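PDB 6IAI: DUF1076 domain-containing protein from Salmonella typhi, which is the N-terminal part of a type III secretion effector that probably acts as an E3/E4 ubiquitin ligase and binds K48- and K63-linked diubiquitin. Local coordinates for residues Q60-N72 against R97-E109. Residues are numbered along the deposited sequence; the frame is centred on the assembly and turned at random.
Sequences QVQLRDLLYEVSN and RHIEWQGNAIRLE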
ATOM      1  N   GLN A  60      -1.349  -6.096  -2.629  1.00 29.79           N
ATOM      2  CA  GLN A  60      -0.490  -4.978  -3.022  1.00 28.20           C
ATOM      3  C   GLN A  60      -1.258  -3.687  -2.991  1.00 31.63           C
ATOM      4  O   GLN A  60      -2.449  -3.648  -3.319  1.00 28.37           O
ATOM      5  CB  GLN A  60       0.136  -5.209  -4.390  1.00 29.38           C
ATOM      6  CG  GLN A  60       1.241  -6.245  -4.329  1.00 31.29           C
ATOM      7  CD  GLN A  60       1.748  -6.517  -5.683  1.00 38.97           C
ATOM      8  OE1 GLN A  60       2.600  -5.790  -6.181  1.00 41.41           O
ATOM      9  NE2 GLN A  60       1.224  -7.557  -6.313  1.00 29.94           N
ATOM     10  N   VAL A  61      -0.577  -2.624  -2.552  1.00 30.13           N
ATOM     11  CA  VAL A  61      -1.139  -1.292  -2.418  1.00 29.60           C
ATOM     12  C   VAL A  61      -0.214  -0.296  -3.127  1.00 34.88           C
ATOM     13  O   VAL A  61       0.993  -0.241  -2.831  1.00 33.00           O
ATOM     14  CB  VAL A  61      -1.448  -0.922  -0.931  1.00 32.24           C
ATOM     15  CG1 VAL A  61      -1.883   0.536  -0.793  1.00 30.92           C
ATOM     16  CG2 VAL A  61      -2.525  -1.848  -0.354  1.00 32.47           C
ATOM     17  N   GLN A  62      -0.780   0.456  -4.102  1.00 30.41           N
ATOM     18  CA  GLN A  62      -0.023   1.458  -4.822  1.00 29.35           C
ATOM     19  C   GLN A  62      -0.387   2.820  -4.249  1.00 34.17           C
ATOM     20  O   GLN A  62      -1.549   3.201  -4.246  1.00 32.11           O
ATOM     21  CB  GLN A  62      -0.257   1.392  -6.332  1.00 29.87           C
ATOM     22  CG  GLN A  62       0.707   2.279  -7.143  1.00 39.35           C
ATOM     23  CD  GLN A  62       0.487   2.181  -8.633  1.00 52.34           C
ATOM     24  OE1 GLN A  62      -0.619   1.954  -9.117  1.00 44.72           O
ATOM     25  NE2 GLN A  62       1.540   2.335  -9.397  1.00 55.46           N
ATOM     26  N   LEU A  63       0.622   3.498  -3.673  1.00 33.67           N
ATOM     27  CA  LEU A  63       0.526   4.845  -3.098  1.00 33.85           C
ATOM     28  C   LEU A  63       1.478   5.678  -3.934  1.00 39.97           C
ATOM     29  O   LEU A  63       2.667   5.365  -3.983  1.00 39.05           O
ATOM     30  CB  LEU A  63       0.906   4.873  -1.609  1.00 33.15           C
ATOM     31  CG  LEU A  63       0.103   3.992  -0.639  1.00 36.27           C
ATOM     32  CD1 LEU A  63       0.675   4.104   0.748  1.00 36.77           C
ATOM     33  CD2 LEU A  63      -1.384   4.349  -0.613  1.00 35.36           C
ATOM     34  N   ARG A  64       0.935   6.647  -4.712  1.00 39.17           N
ATOM     35  CA  ARG A  64       1.696   7.440  -5.685  1.00 39.60           C
ATOM     36  C   ARG A  64       2.249   6.470  -6.734  1.00 42.84           C
ATOM     37  O   ARG A  64       1.477   5.781  -7.387  1.00 42.16           O
ATOM     38  CB  ARG A  64       2.839   8.249  -5.035  1.00 42.85           C
ATOM     39  CG  ARG A  64       2.400   9.489  -4.298  1.00 60.27           C
ATOM     40  CD  ARG A  64       3.563  10.472  -4.203  1.00 81.70           C
ATOM     41  NE  ARG A  64       3.613  11.503  -5.255  1.00 98.80           N
ATOM     42  CZ  ARG A  64       2.729  12.489  -5.435  1.00112.50           C
ATOM     43  NH1 ARG A  64       1.635  12.563  -4.683  1.00 96.19           N
ATOM     44  NH2 ARG A  64       2.907  13.378  -6.404  1.00100.63           N
ATOM     45  N   ASP A  65       3.570   6.347  -6.821  1.00 40.63           N
ATOM     46  CA  ASP A  65       4.237   5.470  -7.787  1.00 40.89           C
ATOM     47  C   ASP A  65       4.980   4.284  -7.137  1.00 45.17           C
ATOM     48  O   ASP A  65       5.690   3.565  -7.835  1.00 47.45           O
ATOM     49  CB  ASP A  65       5.174   6.307  -8.695  1.00 42.49           C
ATOM     50  CG  ASP A  65       6.318   6.999  -7.970  1.00 56.00           C
ATOM     51  OD1 ASP A  65       6.093   7.513  -6.831  1.00 57.61           O
ATOM     52  OD2 ASP A  65       7.425   7.055  -8.539  1.00 61.85           O
ATOM     53  N   LEU A  66       4.810   4.062  -5.825  1.00 38.71           N
ATOM     54  CA  LEU A  66       5.463   2.932  -5.166  1.00 37.30           C
ATOM     55  C   LEU A  66       4.454   1.869  -4.731  1.00 39.84           C
ATOM     56  O   LEU A  66       3.290   2.187  -4.458  1.00 39.21           O
ATOM     57  CB  LEU A  66       6.360   3.386  -3.989  1.00 37.49           C
ATOM     58  CG  LEU A  66       7.545   4.328  -4.328  1.00 41.27           C
ATOM     59  CD1 LEU A  66       8.066   5.023  -3.080  1.00 41.34           C
ATOM     60  CD2 LEU A  66       8.660   3.596  -5.104  1.00 40.71           C
ATOM     61  N   LEU A  67       4.906   0.601  -4.707  1.00 35.88           N
ATOM     62  CA  LEU A  67       4.127  -0.573  -4.320  1.00 34.91           C
ATOM     63  C   LEU A  67       4.504  -1.023  -2.931  1.00 39.19           C
ATOM     64  O   LEU A  67       5.693  -1.156  -2.622  1.00 37.61           O
ATOM     65  CB  LEU A  67       4.334  -1.771  -5.273  1.00 34.45           C
ATOM     66  CG  LEU A  67       4.090  -1.581  -6.745  1.00 39.09           C
ATOM     67  CD1 LEU A  67       4.152  -2.932  -7.462  1.00 37.83           C
ATOM     68  CD2 LEU A  67       2.771  -0.865  -7.001  1.00 42.47           C
ATOM     69  N   TYR A  68       3.474  -1.347  -2.131  1.00 36.08           N
ATOM     70  CA  TYR A  68       3.558  -1.824  -0.753  1.00 34.79           C
ATOM     71  C   TYR A  68       2.814  -3.135  -0.637  1.00 37.71           C
ATOM     72  O   TYR A  68       1.814  -3.332  -1.304  1.00 38.66           O
ATOM     73  CB  TYR A  68       2.961  -0.776   0.199  1.00 35.92           C
ATOM     74  CG  TYR A  68       3.650   0.568   0.047  1.00 38.23           C
ATOM     75  CD1 TYR A  68       3.265   1.465  -0.952  1.00 40.22           C
ATOM     76  CD2 TYR A  68       4.749   0.905   0.839  1.00 38.34           C
ATOM     77  CE1 TYR A  68       3.940   2.670  -1.143  1.00 40.62           C
ATOM     78  CE2 TYR A  68       5.418   2.115   0.669  1.00 39.00           C
ATOM     79  CZ  TYR A  68       5.006   2.997  -0.319  1.00 46.69           C
ATOM     80  OH  TYR A  68       5.674   4.174  -0.506  1.00 44.30           O
ATOM     81  N   GLU A  69       3.338  -4.058   0.165  1.00 33.49           N
ATOM     82  CA  GLU A  69       2.725  -5.355   0.433  1.00 32.04           C
ATOM     83  C   GLU A  69       2.095  -5.289   1.787  1.00 36.96           C
ATOM     84  O   GLU A  69       2.744  -4.833   2.724  1.00 38.50           O
ATOM     85  CB  GLU A  69       3.759  -6.464   0.368  1.00 33.29           C
ATOM     86  CG  GLU A  69       4.431  -6.556  -0.995  1.00 39.12           C
ATOM     87  CD  GLU A  69       5.641  -7.464  -1.102  1.00 73.02           C
ATOM     88  OE1 GLU A  69       6.404  -7.593  -0.112  1.00 63.25           O
ATOM     89  OE2 GLU A  69       5.882  -7.960  -2.227  1.00 78.40           O
ATOM     90  N   VAL A  70       0.799  -5.616   1.886  1.00 33.59           N
ATOM     91  CA  VAL A  70       0.111  -5.563   3.165  1.00 32.73           C
ATOM     92  C   VAL A  70      -0.619  -6.883   3.439  1.00 37.53           C
ATOM     93  O   VAL A  70      -1.185  -7.505   2.542  1.00 36.90           O
ATOM     94  CB  VAL A  70      -0.766  -4.296   3.442  1.00 36.05           C
ATOM     95  CG1 VAL A  70      -0.637  -3.178   2.411  1.00 35.99           C
ATOM     96  CG2 VAL A  70      -2.183  -4.577   3.880  1.00 35.35           C
ATOM     97  N   SER A  71      -0.546  -7.327   4.693  1.00 34.85           N
ATOM     98  CA  SER A  71      -1.223  -8.522   5.177  1.00 34.66           C
ATOM     99  C   SER A  71      -1.752  -8.290   6.552  1.00 36.92           C
ATOM    100  O   SER A  71      -1.232  -7.451   7.266  1.00 38.64           O
ATOM    101  CB  SER A  71      -0.308  -9.753   5.147  1.00 38.34           C
ATOM    102  OG  SER A  71       1.041  -9.479   5.490  1.00 49.93           O
ATOM    103  N   ASN A  72      -2.815  -8.985   6.912  1.00 32.46           N
ATOM    104  CA  ASN A  72      -3.308  -8.975   8.287  1.00 32.10           C
ATOM    105  C   ASN A  72      -2.621 -10.199   8.979  1.00 36.91           C
ATOM    106  O   ASN A  72      -1.690 -10.763   8.383  1.00 36.75           O
ATOM    107  CB  ASN A  72      -4.849  -8.987   8.342  1.00 26.90           C
ATOM    108  CG  ASN A  72      -5.498 -10.324   8.102  1.00 40.34           C
ATOM    109  OD1 ASN A  72      -5.057 -11.142   7.285  1.00 33.97           O
ATOM    110  ND2 ASN A  72      -6.575 -10.563   8.813  1.00 25.38           N
ATOM    111  N   ARG A  97      15.087   4.873  -4.355  1.00 52.88           N
ATOM    112  CA  ARG A  97      13.908   5.147  -3.518  1.00 51.05           C
ATOM    113  C   ARG A  97      13.820   4.479  -2.145  1.00 51.80           C
ATOM    114  O   ARG A  97      12.898   4.827  -1.407  1.00 50.95           O
ATOM    115  CB  ARG A  97      12.613   4.798  -4.281  1.00 48.40           C
ATOM    116  CG  ARG A  97      12.594   5.064  -5.790  1.00 49.81           C
ATOM    117  CD  ARG A  97      12.433   6.522  -6.149  1.00 45.63           C
ATOM    118  NE  ARG A  97      11.209   7.086  -5.593  1.00 44.20           N
ATOM    119  CZ  ARG A  97      10.027   7.099  -6.207  1.00 55.19           C
ATOM    120  NH1 ARG A  97       9.890   6.556  -7.411  1.00 44.81           N
ATOM    121  NH2 ARG A  97       8.975   7.648  -5.619  1.00 35.21           N
ATOM    122  N   HIS A  98      14.730   3.557  -1.790  1.00 47.76           N
ATOM    123  CA  HIS A  98      14.657   2.791  -0.540  1.00 48.53           C
ATOM    124  C   HIS A  98      14.345   3.603   0.717  1.00 51.48           C
ATOM    125  O   HIS A  98      13.546   3.129   1.526  1.00 53.53           O
ATOM    126  CB  HIS A  98      15.890   1.914  -0.311  1.00 50.83           C
ATOM    127  CG  HIS A  98      17.180   2.652  -0.138  1.00 55.74           C
ATOM    128  ND1 HIS A  98      17.815   2.703   1.085  1.00 58.17           N
ATOM    129  CD2 HIS A  98      17.936   3.305  -1.053  1.00 58.26           C
ATOM    130  CE1 HIS A  98      18.924   3.393   0.881  1.00 58.07           C
ATOM    131  NE2 HIS A  98      19.040   3.772  -0.394  1.00 58.31           N
ATOM    132  N   ILE A  99      14.919   4.812   0.875  1.00 44.87           N
ATOM    133  CA  ILE A  99      14.677   5.640   2.053  1.00 43.23           C
ATOM    134  C   ILE A  99      13.209   6.050   2.159  1.00 45.96           C
ATOM    135  O   ILE A  99      12.603   5.759   3.187  1.00 47.15           O
ATOM    136  CB  ILE A  99      15.649   6.852   2.178  1.00 45.97           C
ATOM    137  CG1 ILE A  99      17.125   6.368   2.322  1.00 47.33           C
ATOM    138  CG2 ILE A  99      15.247   7.750   3.371  1.00 44.02           C
ATOM    139  CD1 ILE A  99      18.215   7.439   1.887  1.00 58.53           C
ATOM    140  N   GLU A 100      12.629   6.696   1.115  1.00 40.72           N
ATOM    141  CA  GLU A 100      11.217   7.114   1.174  1.00 39.86           C
ATOM    142  C   GLU A 100      10.281   5.929   1.194  1.00 41.99           C
ATOM    143  O   GLU A 100       9.255   5.990   1.866  1.00 40.77           O
ATOM    144  CB  GLU A 100      10.811   8.122   0.075  1.00 40.71           C
ATOM    145  CG  GLU A 100      10.973   7.626  -1.342  1.00 48.22           C
ATOM    146  CD  GLU A 100      10.104   8.316  -2.371  1.00 64.08           C
ATOM    147  OE1 GLU A 100      10.638   8.631  -3.454  1.00 63.40           O
ATOM    148  OE2 GLU A 100       8.901   8.544  -2.108  1.00 53.91           O
ATOM    149  N   TRP A 101      10.643   4.860   0.465  1.00 38.42           N
ATOM    150  CA  TRP A 101       9.876   3.637   0.399  1.00 39.08           C
ATOM    151  C   TRP A 101       9.676   3.055   1.806  1.00 43.89           C
ATOM    152  O   TRP A 101       8.532   2.840   2.215  1.00 43.49           O
ATOM    153  CB  TRP A 101      10.580   2.646  -0.523  1.00 39.23           C
ATOM    154  CG  TRP A 101       9.655   1.750  -1.279  1.00 41.95           C
ATOM    155  CD1 TRP A 101       8.360   1.448  -0.963  1.00 45.09           C
ATOM    156  CD2 TRP A 101       9.982   0.959  -2.432  1.00 42.59           C
ATOM    157  NE1 TRP A 101       7.844   0.563  -1.879  1.00 44.97           N
ATOM    158  CE2 TRP A 101       8.824   0.227  -2.781  1.00 46.68           C
ATOM    159  CE3 TRP A 101      11.145   0.796  -3.211  1.00 44.83           C
ATOM    160  CZ2 TRP A 101       8.789  -0.648  -3.880  1.00 46.23           C
ATOM    161  CZ3 TRP A 101      11.105  -0.056  -4.311  1.00 46.50           C
ATOM    162  CH2 TRP A 101       9.937  -0.768  -4.634  1.00 47.03           C
ATOM    163  N   GLN A 102      10.786   2.891   2.576  1.00 40.97           N
ATOM    164  CA  GLN A 102      10.794   2.400   3.963  1.00 40.14           C
ATOM    165  C   GLN A 102      10.004   3.287   4.929  1.00 42.84           C
ATOM    166  O   GLN A 102       9.222   2.777   5.742  1.00 43.84           O
ATOM    167  CB  GLN A 102      12.238   2.178   4.454  1.00 41.47           C
ATOM    168  CG  GLN A 102      12.385   1.547   5.849  1.00 57.85           C
ATOM    169  CD  GLN A 102      11.872   0.130   5.919  1.00 85.33           C
ATOM    170  OE1 GLN A 102      10.708  -0.118   6.259  1.00 82.47           O
ATOM    171  NE2 GLN A 102      12.724  -0.830   5.586  1.00 84.37           N
ATOM    172  N   GLY A 103      10.205   4.594   4.828  1.00 37.69           N
ATOM    173  CA  GLY A 103       9.518   5.585   5.649  1.00 36.37           C
ATOM    174  C   GLY A 103       8.029   5.602   5.437  1.00 39.97           C
ATOM    175  O   GLY A 103       7.256   5.743   6.400  1.00 41.66           O
ATOM    176  N   ASN A 104       7.617   5.454   4.167  1.00 35.44           N
ATOM    177  CA  ASN A 104       6.208   5.403   3.778  1.00 35.50           C
ATOM    178  C   ASN A 104       5.584   4.089   4.262  1.00 36.10           C
ATOM    179  O   ASN A 104       4.452   4.097   4.748  1.00 35.79           O
ATOM    180  CB  ASN A 104       6.078   5.532   2.274  1.00 37.48           C
ATOM    181  CG  ASN A 104       6.285   6.920   1.756  1.00 46.04           C
ATOM    182  OD1 ASN A 104       6.033   7.916   2.437  1.00 37.80           O
ATOM    183  ND2 ASN A 104       6.680   7.007   0.511  1.00 41.91           N
ATOM    184  N   ALA A 105       6.355   2.978   4.165  1.00 29.31           N
ATOM    185  CA  ALA A 105       5.938   1.659   4.630  1.00 29.14           C
ATOM    186  C   ALA A 105       5.629   1.692   6.129  1.00 36.72           C
ATOM    187  O   ALA A 105       4.566   1.208   6.522  1.00 37.29           O
ATOM    188  CB  ALA A 105       6.997   0.617   4.292  1.00 29.56           C
ATOM    189  N   ILE A 106       6.491   2.385   6.942  1.00 34.95           N
ATOM    190  CA  ILE A 106       6.331   2.590   8.388  1.00 34.04           C
ATOM    191  C   ILE A 106       5.039   3.346   8.654  1.00 37.84           C
ATOM    192  O   ILE A 106       4.257   2.961   9.527  1.00 39.14           O
ATOM    193  CB  ILE A 106       7.560   3.355   9.020  1.00 37.86           C
ATOM    194  CG1 ILE A 106       8.899   2.572   8.992  1.00 39.65           C
ATOM    195  CG2 ILE A 106       7.262   3.832  10.435  1.00 37.29           C
ATOM    196  CD1 ILE A 106       8.915   1.172   9.516  1.00 59.73           C
ATOM    197  N   ARG A 107       4.833   4.451   7.918  1.00 35.87           N
ATOM    198  CA  ARG A 107       3.673   5.344   8.066  1.00 34.91           C
ATOM    199  C   ARG A 107       2.381   4.639   7.743  1.00 36.67           C
ATOM    200  O   ARG A 107       1.415   4.752   8.513  1.00 38.30           O
ATOM    201  CB  ARG A 107       3.845   6.600   7.207  1.00 37.58           C
ATOM    202  CG  ARG A 107       4.788   7.617   7.832  1.00 46.85           C
ATOM    203  CD  ARG A 107       5.304   8.595   6.808  1.00 59.30           C
ATOM    204  NE  ARG A 107       6.445   9.343   7.330  1.00 72.64           N
ATOM    205  CZ  ARG A 107       6.363  10.544   7.878  1.00 84.27           C
ATOM    206  NH1 ARG A 107       5.190  11.169   7.957  1.00 69.98           N
ATOM    207  NH2 ARG A 107       7.454  11.138   8.346  1.00 65.13           N
ATOM    208  N   LEU A 108       2.369   3.868   6.638  1.00 29.52           N
ATOM    209  CA  LEU A 108       1.201   3.087   6.252  1.00 29.29           C
ATOM    210  C   LEU A 108       0.838   2.074   7.352  1.00 31.96           C
ATOM    211  O   LEU A 108      -0.322   2.021   7.770  1.00 31.76           O
ATOM    212  CB  LEU A 108       1.388   2.417   4.865  1.00 29.32           C
ATOM    213  CG  LEU A 108       0.178   1.651   4.336  1.00 32.34           C
ATOM    214  CD1 LEU A 108      -1.070   2.550   4.264  1.00 31.33           C
ATOM    215  CD2 LEU A 108       0.504   0.948   3.036  1.00 33.29           C
ATOM    216  N   GLU A 109       1.842   1.339   7.875  1.00 29.34           N
ATOM    217  CA  GLU A 109       1.653   0.377   8.984  1.00 28.78           C
ATOM    218  C   GLU A 109       1.067   1.040  10.226  1.00 33.46           C
ATOM    219  O   GLU A 109       0.075   0.563  10.779  1.00 34.35           O
ATOM    220  CB  GLU A 109       2.972  -0.325   9.310  1.00 29.23           C
ATOM    221  CG  GLU A 109       2.733  -1.681   9.940  1.00 31.89           C
ATOM    222  CD  GLU A 109       3.996  -2.452  10.197  1.00 39.54           C
ATOM    223  OE1 GLU A 109       4.532  -3.047   9.234  1.00 44.20           O
ATOM    224  OE2 GLU A 109       4.480  -2.421  11.349  1.00 34.34           O
TER
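With CG anti to the carbonyl carbon in both Leu-66 (chi1 -61°) and Tyr-68 (chi1 -57°), these two side chains of strand 66-71 reach helix 97-109, where Trp-101 meets both. The strand is the second arm of a beta hairpin closed by a type II' turn from Leu-63 to Leu-66, and the helix packs on one face of the mixed four-stranded sheet of this N-terminal alpha+beta part of the effector, against the hairpin and strand 83-85. The CD2 methyl of Leu-66 is sandwiched between two flat groups: it lies over the Trp-101 six-membered ring, 4.1 Å from the centroid, in a CH-pi contact, and also over the centre of one face of the Arg-97 guanidinium. Trp-101 turns an edge toward the face of Tyr-68, an offset edge-to-face pair with the planes at 82°. Its indole NE1 donates to the backbone O of Leu-67 at 2.9 Å, from above the carbonyl plane, tying the helix directly to the strand; Phe-86 stacks on the same indole. Tyr-68 runs on past Ala-105 to Asn-104, whose ND2 gives its OH a weak hydrogen bond, while Asn-104 OD1 accepts from the backbone N of Ile-36. Farther along, Leu-108 CD2 enters the hydrophobic core against Leu-63 CD1 (3.9 Å), Tyr-68 CB and Val-70 CG1, with Val-84 beside it. At the turn end, the contact closes in a salt-bridge network. Arg-97, bent at chi2 and chi3, engages Asp-65 end-on and Glu-100 side-on, an arrangement that probably fixes the rotation of the guanidinium. NH1 lies 2.8 Å from Asp-65 OD2 and NH2 3.1 Å from Asp-65 OD1, whereas NE and NH2 converge on one face of the Glu-100 carboxylate, both donating to OE1.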